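Local structure of porin B (Pseudomonas putida, 4GEY) at residues 108-119 and 411-422; 150-158 and 206-216. The protein forms a beta-barrel channel that lets carbohydrates, probably glucose and related sugars, cross the bacterial outer membrane. The protein carries 2 engineered substitutions. One frame throughout, in Å; residues are numbered along the deposited sequence.

Contact 1: residues 108-119 and 411-422; sequences ISDPRAGQFSSV and QYIKSPGGVDEV. With DMU (decyl-beta-D-maltopyranoside), chain L; C8E ((hydroxyethyloxy)tri(ethyloxy)octane), chain F.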
loop_
_atom_site.group_PDB
_atom_site.type_symbol
_atom_site.label_atom_id
_atom_site.label_comp_id
_atom_site.label_asym_id
_atom_site.label_seq_id
_atom_site.Cartn_x
_atom_site.Cartn_y
_atom_site.Cartn_z
ATOM N N ILE A 108 -17.472 -7.115 7.279
ATOM C CA ILE A 108 -17.163 -8.071 6.214
ATOM C C ILE A 108 -16.498 -9.368 6.682
ATOM O O ILE A 108 -16.905 -10.461 6.281
ATOM C CB ILE A 108 -16.283 -7.428 5.119
ATOM C CG1 ILE A 108 -17.124 -6.534 4.210
ATOM C CG2 ILE A 108 -15.606 -8.481 4.266
ATOM C CD1 ILE A 108 -17.106 -5.117 4.630
ATOM N N SER A 109 -15.484 -9.243 7.534
ATOM C CA SER A 109 -14.637 -10.377 7.922
ATOM C C SER A 109 -15.267 -11.410 8.845
ATOM O O SER A 109 -16.061 -11.101 9.720
ATOM C CB SER A 109 -13.358 -9.879 8.590
ATOM O OG SER A 109 -12.485 -9.304 7.640
ATOM N N ASP A 110 -14.878 -12.656 8.648
ATOM C CA ASP A 110 -15.014 -13.626 9.706
ATOM C C ASP A 110 -14.111 -13.127 10.844
ATOM O O ASP A 110 -12.950 -12.828 10.622
ATOM C CB ASP A 110 -14.520 -14.969 9.194
ATOM C CG ASP A 110 -15.017 -16.117 10.013
ATOM O OD1 ASP A 110 -14.566 -16.257 11.176
ATOM O OD2 ASP A 110 -15.844 -16.890 9.480
ATOM N N PRO A 111 -14.640 -13.024 12.065
ATOM C CA PRO A 111 -13.792 -12.529 13.156
ATOM C C PRO A 111 -12.579 -13.394 13.455
ATOM O O PRO A 111 -11.671 -12.898 14.115
ATOM C CB PRO A 111 -14.737 -12.508 14.371
ATOM C CG PRO A 111 -15.880 -13.389 13.996
ATOM C CD PRO A 111 -16.027 -13.261 12.505
ATOM N N ARG A 112 -12.539 -14.645 13.003
ATOM C CA ARG A 112 -11.333 -15.436 13.248
ATOM C C ARG A 112 -10.506 -15.672 11.994
ATOM O O ARG A 112 -9.574 -16.479 11.997
ATOM C CB ARG A 112 -11.628 -16.750 13.986
ATOM C CG ARG A 112 -12.653 -17.633 13.330
ATOM C CD ARG A 112 -13.912 -17.696 14.134
ATOM N NE ARG A 112 -14.599 -18.978 13.999
ATOM C CZ ARG A 112 -15.444 -19.300 13.021
ATOM N NH1 ARG A 112 -15.719 -18.461 12.038
ATOM N NH2 ARG A 112 -16.006 -20.496 13.024
ATOM N N ALA A 113 -10.849 -14.945 10.937
ATOM C CA ALA A 113 -10.142 -15.019 9.666
ATOM C C ALA A 113 -10.492 -13.785 8.835
ATOM O O ALA A 113 -11.334 -13.829 7.930
ATOM C CB ALA A 113 -10.495 -16.311 8.916
ATOM N N GLY A 114 -9.836 -12.680 9.158
ATOM C CA GLY A 114 -10.186 -11.393 8.603
ATOM C C GLY A 114 -9.760 -11.263 7.164
ATOM O O GLY A 114 -8.890 -12.000 6.695
ATOM N N GLN A 115 -10.382 -10.316 6.470
ATOM C CA GLN A 115 -10.079 -10.025 5.080
ATOM C C GLN A 115 -8.607 -9.678 4.889
ATOM O O GLN A 115 -8.009 -9.024 5.735
ATOM C CB GLN A 115 -10.935 -8.854 4.587
ATOM C CG GLN A 115 -10.845 -8.663 3.101
ATOM C CD GLN A 115 -11.526 -7.429 2.632
ATOM O OE1 GLN A 115 -12.234 -6.772 3.400
ATOM N NE2 GLN A 115 -11.320 -7.084 1.360
ATOM N N PHE A 116 -8.019 -10.119 3.785
ATOM C CA PHE A 116 -6.627 -9.800 3.533
ATOM C C PHE A 116 -6.524 -8.358 3.076
ATOM O O PHE A 116 -5.834 -7.554 3.695
ATOM C CB PHE A 116 -5.991 -10.777 2.533
ATOM C CG PHE A 116 -5.725 -12.121 3.114
ATOM C CD1 PHE A 116 -4.601 -12.340 3.886
ATOM C CD2 PHE A 116 -6.622 -13.163 2.926
ATOM C CE1 PHE A 116 -4.355 -13.584 4.457
ATOM C CE2 PHE A 116 -6.385 -14.411 3.483
ATOM C CZ PHE A 116 -5.247 -14.623 4.253
ATOM N N SER A 117 -7.232 -8.035 2.003
ATOM C CA SER A 117 -7.377 -6.658 1.567
ATOM C C SER A 117 -8.322 -5.918 2.520
ATOM O O SER A 117 -8.726 -6.451 3.556
ATOM C CB SER A 117 -7.903 -6.596 0.127
ATOM O OG SER A 117 -7.887 -5.266 -0.375
ATOM N N SER A 118 -8.669 -4.688 2.163
ATOM C CA SER A 118 -9.402 -3.798 3.047
ATOM C C SER A 118 -10.175 -2.811 2.195
ATOM O O SER A 118 -9.660 -2.309 1.187
ATOM C CB SER A 118 -8.435 -3.044 3.962
ATOM O OG SER A 118 -9.044 -1.881 4.490
ATOM N N VAL A 119 -11.409 -2.529 2.589
ATOM C CA VAL A 119 -12.269 -1.667 1.786
ATOM C C VAL A 119 -12.045 -0.200 2.102
ATOM O O VAL A 119 -12.692 0.677 1.531
ATOM C CB VAL A 119 -13.751 -2.024 1.967
ATOM C CG1 VAL A 119 -13.964 -3.452 1.561
ATOM C CG2 VAL A 119 -14.187 -1.812 3.413
ATOM N N GLN A 411 -17.275 -1.558 -4.480
ATOM C CA GLN A 411 -16.330 -2.640 -4.232
ATOM C C GLN A 411 -17.039 -3.966 -4.086
ATOM O O GLN A 411 -18.112 -4.032 -3.483
ATOM C CB GLN A 411 -15.543 -2.357 -2.965
ATOM C CG GLN A 411 -14.535 -1.254 -3.130
ATOM C CD GLN A 411 -13.809 -0.974 -1.855
ATOM O OE1 GLN A 411 -13.086 -1.828 -1.357
ATOM N NE2 GLN A 411 -13.995 0.221 -1.307
ATOM N N TYR A 412 -16.432 -5.018 -4.632
ATOM C CA TYR A 412 -16.985 -6.365 -4.562
ATOM C C TYR A 412 -15.932 -7.327 -4.069
ATOM O O TYR A 412 -14.813 -7.346 -4.581
ATOM C CB TYR A 412 -17.463 -6.825 -5.936
ATOM C CG TYR A 412 -18.433 -7.995 -5.897
ATOM C CD1 TYR A 412 -19.713 -7.844 -5.368
ATOM C CD2 TYR A 412 -18.079 -9.236 -6.405
ATOM C CE1 TYR A 412 -20.605 -8.903 -5.341
ATOM C CE2 TYR A 412 -18.969 -10.305 -6.379
ATOM C CZ TYR A 412 -20.228 -10.134 -5.846
ATOM O OH TYR A 412 -21.112 -11.194 -5.812
ATOM N N ILE A 413 -16.294 -8.148 -3.090
ATOM C CA ILE A 413 -15.345 -9.049 -2.452
ATOM C C ILE A 413 -15.844 -10.493 -2.405
ATOM O O ILE A 413 -16.844 -10.799 -1.757
ATOM C CB ILE A 413 -15.047 -8.586 -1.020
ATOM C CG1 ILE A 413 -14.733 -7.096 -1.010
ATOM C CG2 ILE A 413 -13.875 -9.340 -0.445
ATOM C CD1 ILE A 413 -14.992 -6.488 0.299
ATOM N N LYS A 414 -15.127 -11.379 -3.087
ATOM C CA LYS A 414 -15.471 -12.787 -3.117
ATOM C C LYS A 414 -14.605 -13.535 -2.117
ATOM O O LYS A 414 -13.376 -13.443 -2.167
ATOM C CB LYS A 414 -15.248 -13.350 -4.516
ATOM C CG LYS A 414 -15.850 -14.726 -4.721
ATOM C CD LYS A 414 -14.804 -15.725 -5.187
ATOM C CE LYS A 414 -14.663 -16.882 -4.210
ATOM N NZ LYS A 414 -15.896 -17.704 -4.070
ATOM N N SER A 415 -15.247 -14.277 -1.217
ATOM C CA SER A 415 -14.542 -14.947 -0.128
ATOM C C SER A 415 -13.621 -14.010 0.649
ATOM O O SER A 415 -12.403 -14.049 0.480
ATOM C CB SER A 415 -13.735 -16.139 -0.646
ATOM O OG SER A 415 -14.585 -17.112 -1.216
ATOM N N PRO A 416 -14.206 -13.155 1.493
ATOM C CA PRO A 416 -13.435 -12.360 2.443
ATOM C C PRO A 416 -12.545 -13.272 3.276
ATOM O O PRO A 416 -13.003 -14.332 3.722
ATOM C CB PRO A 416 -14.521 -11.741 3.312
ATOM C CG PRO A 416 -15.662 -11.599 2.393
ATOM C CD PRO A 416 -15.641 -12.846 1.567
ATOM N N GLY A 417 -11.287 -12.877 3.451
ATOM C CA GLY A 417 -10.323 -13.694 4.164
ATOM C C GLY A 417 -10.035 -15.045 3.532
ATOM O O GLY A 417 -9.430 -15.915 4.165
ATOM N N GLY A 418 -10.456 -15.228 2.283
ATOM C CA GLY A 418 -10.258 -16.493 1.593
ATOM C C GLY A 418 -11.300 -17.534 1.986
ATOM O O GLY A 418 -11.244 -18.688 1.549
ATOM N N VAL A 419 -12.266 -17.115 2.796
ATOM C CA VAL A 419 -13.228 -18.044 3.353
ATOM C C VAL A 419 -14.491 -18.167 2.513
ATOM O O VAL A 419 -15.348 -17.277 2.508
ATOM C CB VAL A 419 -13.583 -17.682 4.786
ATOM C CG1 VAL A 419 -14.539 -18.709 5.358
ATOM C CG2 VAL A 419 -12.321 -17.616 5.608
ATOM N N ASP A 420 -14.608 -19.298 1.822
ATOM C CA ASP A 420 -15.731 -19.538 0.931
ATOM C C ASP A 420 -17.066 -19.545 1.650
ATOM O O ASP A 420 -18.113 -19.369 1.028
ATOM C CB ASP A 420 -15.534 -20.844 0.187
ATOM C CG ASP A 420 -14.437 -20.752 -0.839
ATOM O OD1 ASP A 420 -14.080 -19.619 -1.229
ATOM O OD2 ASP A 420 -13.935 -21.807 -1.261
ATOM N N GLU A 421 -17.028 -19.724 2.962
ATOM C CA GLU A 421 -18.257 -19.776 3.739
ATOM C C GLU A 421 -18.822 -18.384 4.030
ATOM O O GLU A 421 -19.913 -18.260 4.572
ATOM C CB GLU A 421 -18.058 -20.575 5.031
ATOM C CG GLU A 421 -17.907 -22.097 4.799
ATOM C CD GLU A 421 -16.679 -22.476 3.963
ATOM O OE1 GLU A 421 -15.635 -21.793 4.081
ATOM O OE2 GLU A 421 -16.765 -23.453 3.175
ATOM N N VAL A 422 -18.082 -17.345 3.652
ATOM C CA VAL A 422 -18.538 -15.979 3.856
ATOM C C VAL A 422 -19.101 -15.478 2.540
ATOM O O VAL A 422 -18.433 -15.553 1.513
ATOM C CB VAL A 422 -17.381 -15.038 4.317
ATOM C CG1 VAL A 422 -17.843 -13.594 4.311
ATOM C CG2 VAL A 422 -16.857 -15.427 5.696
HETATM C C1 DMU L . -12.968 -20.301 -5.427
HETATM C C2 DMU L . -12.536 -21.292 -4.466
HETATM C C3 DMU L . -13.211 -22.613 -4.361
HETATM C C4 DMU L . -14.024 -23.019 -5.611
HETATM O O5 DMU L . -14.792 -21.770 -6.096
HETATM C C6 DMU L . -13.896 -20.708 -6.480
HETATM O O7 DMU L . -12.236 -23.656 -4.122
HETATM O O16 DMU L . -14.668 -19.617 -7.005
HETATM C C18 DMU L . -14.306 -19.074 -8.275
HETATM C C19 DMU L . -14.873 -17.681 -8.655
HETATM C C22 DMU L . -13.924 -16.428 -8.708
HETATM C C25 DMU L . -14.583 -15.096 -9.075
HETATM C C28 DMU L . -13.854 -13.785 -8.860
HETATM C C31 DMU L . -14.708 -12.540 -8.726
HETATM C C34 DMU L . -14.066 -11.172 -8.815
HETATM C C37 DMU L . -14.603 -10.071 -7.956
HETATM O O49 DMU L . -11.726 -19.755 -6.041
HETATM O O55 DMU L . -12.413 -20.623 -3.159
HETATM C C57 DMU L . -14.880 -24.051 -5.410
HETATM O O61 DMU L . -16.085 -24.016 -6.094
HETATM C C5 DMU L . -12.039 -25.892 -3.254
HETATM C C7 DMU L . -13.093 -26.855 -3.297
HETATM C C8 DMU L . -14.026 -26.759 -2.169
HETATM C C9 DMU L . -14.713 -25.368 -2.079
HETATM O O1 DMU L . -13.730 -24.257 -2.476
HETATM C C10 DMU L . -12.400 -24.489 -3.000
HETATM O O2 DMU L . -15.031 -27.723 -2.297
HETATM O O3 DMU L . -11.257 -25.996 -4.493
HETATM O O4 DMU L . -12.476 -28.179 -3.301
HETATM C C11 DMU L . -15.158 -25.124 -0.861
HETATM O O6 DMU L . -15.803 -23.921 -0.639
HETATM C C7 C8E F . -16.883 -3.853 -8.750
HETATM C C8 C8E F . -18.355 -3.731 -8.371
HETATM O O9 C8E F . -19.086 -4.676 -9.119
HETATM C C10 C8E F . -20.126 -5.303 -8.398
HETATM C C11 C8E F . -20.786 -6.365 -9.275
HETATM O O12 C8E F . -21.734 -7.098 -8.528
HETATM C C13 C8E F . -21.816 -8.434 -8.986
HETATM C C14 C8E F . -23.040 -9.163 -8.434
HETATM O O15 C8E F . -23.397 -10.173 -9.355
HETATM C C16 C8E F . -22.979 -11.469 -8.974
HETATM C C17 C8E F . -23.798 -11.977 -7.789
HETATM O O18 C8E F . -25.100 -12.290 -8.234
HETATM C C19 C8E F . -25.272 -13.665 -8.497
HETATM C C20 C8E F . -26.768 -13.959 -8.513
HETATM O O21 C8E F . -27.484 -12.745 -8.648
#

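Contact 2: residues 150-158 and 206-216; sequences GRFGEGEDF and QVGAFEQNPSN. With C8E ((hydroxyethyloxy)tri(ethyloxy)octane), chain C.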
loop_
_atom_site.group_PDB
_atom_site.type_symbol
_atom_site.label_atom_id
_atom_site.label_comp_id
_atom_site.label_asym_id
_atom_site.label_seq_id
_atom_site.Cartn_x
_atom_site.Cartn_y
_atom_site.Cartn_z
ATOM N N GLY A 150 17.523 7.794 6.041
ATOM C CA GLY A 150 16.694 8.323 7.101
ATOM C C GLY A 150 15.555 7.392 7.467
ATOM O O GLY A 150 15.763 6.192 7.658
ATOM N N ARG A 151 14.347 7.938 7.577
ATOM C CA ARG A 151 13.190 7.116 7.907
ATOM C C ARG A 151 12.070 7.232 6.879
ATOM O O ARG A 151 11.627 8.334 6.560
ATOM C CB ARG A 151 12.647 7.441 9.297
ATOM C CG ARG A 151 13.515 6.987 10.453
ATOM C CD ARG A 151 12.833 7.281 11.794
ATOM N NE ARG A 151 11.822 6.282 12.133
ATOM C CZ ARG A 151 12.067 5.180 12.842
ATOM N NH1 ARG A 151 13.295 4.932 13.286
ATOM N NH2 ARG A 151 11.091 4.318 13.115
ATOM N N PHE A 152 11.631 6.079 6.374
ATOM C CA PHE A 152 10.535 5.971 5.419
ATOM C C PHE A 152 10.118 4.502 5.276
ATOM O O PHE A 152 10.754 3.621 5.843
ATOM C CB PHE A 152 10.908 6.587 4.053
ATOM C CG PHE A 152 12.281 6.200 3.537
ATOM C CD1 PHE A 152 13.434 6.766 4.066
ATOM C CD2 PHE A 152 12.412 5.301 2.494
ATOM C CE1 PHE A 152 14.682 6.412 3.593
ATOM C CE2 PHE A 152 13.656 4.957 2.005
ATOM C CZ PHE A 152 14.788 5.510 2.560
ATOM N N GLY A 153 9.047 4.231 4.539
ATOM C CA GLY A 153 8.609 2.861 4.317
ATOM C C GLY A 153 9.093 2.333 2.976
ATOM O O GLY A 153 9.384 3.121 2.074
ATOM N N GLU A 154 9.179 1.009 2.842
ATOM C CA GLU A 154 9.733 0.388 1.639
ATOM C C GLU A 154 8.978 0.805 0.361
ATOM O O GLU A 154 9.581 0.995 -0.714
ATOM C CB GLU A 154 9.755 -1.145 1.765
ATOM C CG GLU A 154 10.796 -1.757 2.724
ATOM C CD GLU A 154 10.319 -1.828 4.171
ATOM O OE1 GLU A 154 9.274 -1.199 4.493
ATOM O OE2 GLU A 154 10.979 -2.515 4.987
ATOM N N GLY A 155 7.665 0.977 0.494
ATOM C CA GLY A 155 6.809 1.210 -0.654
ATOM C C GLY A 155 7.020 2.547 -1.314
ATOM O O GLY A 155 6.592 2.764 -2.447
ATOM N N GLU A 156 7.678 3.449 -0.601
ATOM C CA GLU A 156 7.962 4.780 -1.108
ATOM C C GLU A 156 8.969 4.759 -2.273
ATOM O O GLU A 156 8.943 5.644 -3.125
ATOM C CB GLU A 156 8.464 5.653 0.043
ATOM C CG GLU A 156 8.927 7.040 -0.341
ATOM C CD GLU A 156 9.212 7.908 0.865
ATOM O OE1 GLU A 156 8.363 7.956 1.776
ATOM O OE2 GLU A 156 10.282 8.545 0.904
ATOM N N ASP A 157 9.855 3.760 -2.309
ATOM C CA ASP A 157 10.798 3.622 -3.420
ATOM C C ASP A 157 10.646 2.297 -4.147
ATOM O O ASP A 157 10.859 2.200 -5.355
ATOM C CB ASP A 157 12.239 3.756 -2.931
ATOM C CG ASP A 157 12.529 5.125 -2.368
ATOM O OD1 ASP A 157 12.075 5.383 -1.229
ATOM O OD2 ASP A 157 13.197 5.930 -3.061
ATOM N N PHE A 158 10.279 1.268 -3.404
ATOM C CA PHE A 158 10.243 -0.074 -3.962
ATOM C C PHE A 158 8.802 -0.521 -4.212
ATOM O O PHE A 158 7.914 -0.247 -3.392
ATOM C CB PHE A 158 10.977 -1.034 -3.016
ATOM C CG PHE A 158 12.443 -0.694 -2.818
ATOM C CD1 PHE A 158 12.840 0.170 -1.822
ATOM C CD2 PHE A 158 13.414 -1.248 -3.635
ATOM C CE1 PHE A 158 14.174 0.472 -1.640
ATOM C CE2 PHE A 158 14.737 -0.949 -3.465
ATOM C CZ PHE A 158 15.123 -0.083 -2.467
ATOM N N GLN A 206 18.055 -0.324 -8.310
ATOM C CA GLN A 206 18.172 0.151 -6.934
ATOM C C GLN A 206 18.108 -0.980 -5.938
ATOM O O GLN A 206 17.479 -2.016 -6.183
ATOM C CB GLN A 206 17.087 1.175 -6.611
ATOM C CG GLN A 206 15.667 0.670 -6.704
ATOM C CD GLN A 206 14.683 1.746 -6.262
ATOM O OE1 GLN A 206 15.094 2.821 -5.814
ATOM N NE2 GLN A 206 13.383 1.466 -6.382
ATOM N N VAL A 207 18.761 -0.765 -4.806
ATOM C CA VAL A 207 18.773 -1.733 -3.719
ATOM C C VAL A 207 18.669 -0.918 -2.443
ATOM O O VAL A 207 19.034 0.258 -2.428
ATOM C CB VAL A 207 20.075 -2.593 -3.728
ATOM C CG1 VAL A 207 21.309 -1.709 -3.688
ATOM C CG2 VAL A 207 20.096 -3.585 -2.572
ATOM N N GLY A 208 18.152 -1.524 -1.383
ATOM C CA GLY A 208 18.019 -0.823 -0.123
ATOM C C GLY A 208 18.213 -1.736 1.066
ATOM O O GLY A 208 18.209 -2.956 0.938
ATOM N N ALA A 209 18.393 -1.131 2.233
ATOM C CA ALA A 209 18.464 -1.881 3.479
ATOM C C ALA A 209 17.592 -1.175 4.518
ATOM O O ALA A 209 17.856 -0.030 4.891
ATOM C CB ALA A 209 19.896 -1.992 3.951
ATOM N N PHE A 210 16.537 -1.857 4.958
ATOM C CA PHE A 210 15.585 -1.291 5.910
ATOM C C PHE A 210 15.663 -2.029 7.232
ATOM O O PHE A 210 15.630 -3.264 7.273
ATOM C CB PHE A 210 14.153 -1.381 5.375
ATOM C CG PHE A 210 13.912 -0.560 4.147
ATOM C CD1 PHE A 210 14.416 -0.958 2.915
ATOM C CD2 PHE A 210 13.173 0.603 4.217
ATOM C CE1 PHE A 210 14.191 -0.190 1.786
ATOM C CE2 PHE A 210 12.954 1.375 3.091
ATOM C CZ PHE A 210 13.461 0.977 1.878
ATOM N N GLU A 211 15.794 -1.267 8.310
ATOM C CA GLU A 211 15.658 -1.821 9.635
ATOM C C GLU A 211 14.297 -2.501 9.674
ATOM O O GLU A 211 13.307 -1.927 9.240
ATOM C CB GLU A 211 15.712 -0.702 10.665
ATOM C CG GLU A 211 14.974 -1.006 11.945
ATOM C CD GLU A 211 14.717 0.235 12.761
ATOM O OE1 GLU A 211 14.513 1.312 12.153
ATOM O OE2 GLU A 211 14.728 0.130 14.009
ATOM N N GLN A 212 14.258 -3.737 10.159
ATOM C CA GLN A 212 13.011 -4.478 10.261
ATOM C C GLN A 212 12.745 -4.719 11.751
ATOM O O GLN A 212 13.464 -5.469 12.422
ATOM C CB GLN A 212 13.068 -5.749 9.387
ATOM C CG GLN A 212 12.603 -7.061 9.998
ATOM C CD GLN A 212 11.147 -7.061 10.419
ATOM O OE1 GLN A 212 10.369 -6.182 10.031
ATOM N NE2 GLN A 212 10.770 -8.052 11.238
ATOM N N ASN A 213 11.729 -4.028 12.263
ATOM C CA ASN A 213 11.542 -3.854 13.703
ATOM C C ASN A 213 10.068 -3.725 14.052
ATOM O O ASN A 213 9.543 -2.618 14.080
ATOM C CB ASN A 213 12.279 -2.584 14.151
ATOM C CG ASN A 213 12.207 -2.340 15.659
ATOM O OD1 ASN A 213 11.459 -2.998 16.393
ATOM N ND2 ASN A 213 12.993 -1.371 16.123
ATOM N N PRO A 214 9.404 -4.858 14.338
ATOM C CA PRO A 214 7.959 -4.958 14.613
ATOM C C PRO A 214 7.459 -3.989 15.677
ATOM O O PRO A 214 6.285 -3.629 15.650
ATOM C CB PRO A 214 7.794 -6.388 15.123
ATOM C CG PRO A 214 8.914 -7.127 14.524
ATOM C CD PRO A 214 10.072 -6.165 14.430
ATOM N N SER A 215 8.327 -3.570 16.593
ATOM C CA SER A 215 7.919 -2.623 17.617
ATOM C C SER A 215 7.507 -1.263 17.026
ATOM O O SER A 215 6.795 -0.493 17.672
ATOM C CB SER A 215 9.002 -2.461 18.688
ATOM O OG SER A 215 9.928 -1.454 18.326
ATOM N N ASN A 216 7.945 -0.973 15.802
ATOM C CA ASN A 216 7.457 0.206 15.080
ATOM C C ASN A 216 5.943 0.197 14.894
ATOM O O ASN A 216 5.341 1.241 14.723
ATOM C CB ASN A 216 8.124 0.335 13.717
ATOM C CG ASN A 216 9.391 1.165 13.765
ATOM O OD1 ASN A 216 9.393 2.294 14.278
ATOM N ND2 ASN A 216 10.483 0.612 13.224
HETATM C C1 C8E C . 15.584 -9.168 -9.853
HETATM C C2 C8E C . 16.000 -7.843 -9.245
HETATM C C3 C8E C . 16.832 -7.080 -10.268
HETATM C C4 C8E C . 18.211 -6.732 -9.722
HETATM C C5 C8E C . 18.514 -5.248 -9.877
HETATM C C6 C8E C . 19.082 -4.695 -8.572
HETATM C C7 C8E C . 20.539 -4.287 -8.736
HETATM C C8 C8E C . 21.079 -3.526 -7.529
HETATM O O9 C8E C . 21.373 -2.192 -7.906
HETATM C C10 C8E C . 22.428 -1.621 -7.150
HETATM C C11 C8E C . 22.617 -0.138 -7.473
HETATM O O12 C8E C . 23.926 0.277 -7.125
#

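Contact 1: residues 108-119 and 411-422
Q115 and G417 mark the tight part of this contact, where two backbones meet without a side chain between them: Q115 CA is 3.5 Å from G417 N. G417 has positive phi (62°) and no CB, which permits this approach, and E389 ties the two segments further by accepting from both F116 N and G417 N. Beside this point the F116 ring lies obliquely to G417, its CE2 3.5 Å from G417 O.

Along strand 411-414 the packing continues through inward-facing residues. I413 carries its CG1 branch anti to the carbonyl carbon (chi1 -48°), and its CD1 meets V119 CG1 at 3.4 Å, the two side chains crossing at about a right angle. I108 presses CG2 onto the proline ring of P416, 3.6 Å from CB. The single hydrogen bond between the segments runs from Q411 NE2 to V119 O, 3.2 Å long and nearly straight (171°), with the acceptor in the amide plane; N167 holds the other end of that amide, at OE1.

Toward residues 419-422 the fit slackens. A113 CB is 4.0 Å from V419 CG2, and D110 OD2, bonded to Y377, stays 4.2 Å from V422 CG2. E421 is exposed, and D420 accepts from the maltoside hydroxyl O6 at 2.9 Å through OD2. Y412, pointing away from the loop, and K414, farther from it, meet detergent too.

The chemistry is thus two-sided: apolar packing, one direct hydrogen bond and the E389 bridge fix the loop leading into glucose-pocket residues E121-R125, while Y412 against detergent chains and D420 on the maltoside head group are consistent with the membrane's edge.

Contact 2: residues 150-158 and 206-216
F210, the most deeply engaged residue, points its ring from strand 203-212 into the folded loop 150-158 and is met there from several directions. E154 CG sits over the centre of one ring face, 3.5 Å from the centroid of F210 and 7° off the normal, a CH-pi contact; the bend at chi2 of E154 then lays its carboxylate back along the ring, while OE1 accepts from Y184 N. The edge of F210 is turned toward the face of F152 in an offset edge-to-face pair, centroids 5.7 Å apart and planes at 77°.

F158 joins the cluster obliquely, its CE1 reaching F210 CE1 at 3.5 Å. Its CZ projects onto the strand backbone, 3.5 Å from G208 N, at a position where glycine offers no side chain to intervene.

Q206 provides the third large share. Its CG lies between the backbone N and the carbonyl carbon, and the extended chain beyond slants the amide over one face of the F158 ring, with NE2 3.9 Å from CD2. That NE2 donates to D157 O at 2.8 Å, in a bent bond (139°) entering from above the carbonyl plane, and to E238.

Q206, G208 and F210 alternate with V207 and A209, of which V207 touches detergent. An aromatic cluster of F152, F158 and F210 thus holds loop 150-158 on the strand, consistent with the porin habit of folding loops inward against the barrel wall.

How the contacts relate
From the N terminus the chain builds strands 42-57, 66-79 and 89-100 and helix 103-108, whose last residue opens the segment 108-119 that supplies the first half of contact 1. Its second half, 411-422, comes only after 291 further residues. Both halves of contact 2 fall within that span, 150-158 and 206-216 enclosing a short 47-residue excursion, so the closures nest and do not cross. Contact 2 ties a loop to strand 203-212; contact 1 ties a loop to the end of strand 404-414 and the turn that follows. They lie on opposite sides of the chain's centre, about 28 Å apart between contact centres and about 16 Å between nearest atoms.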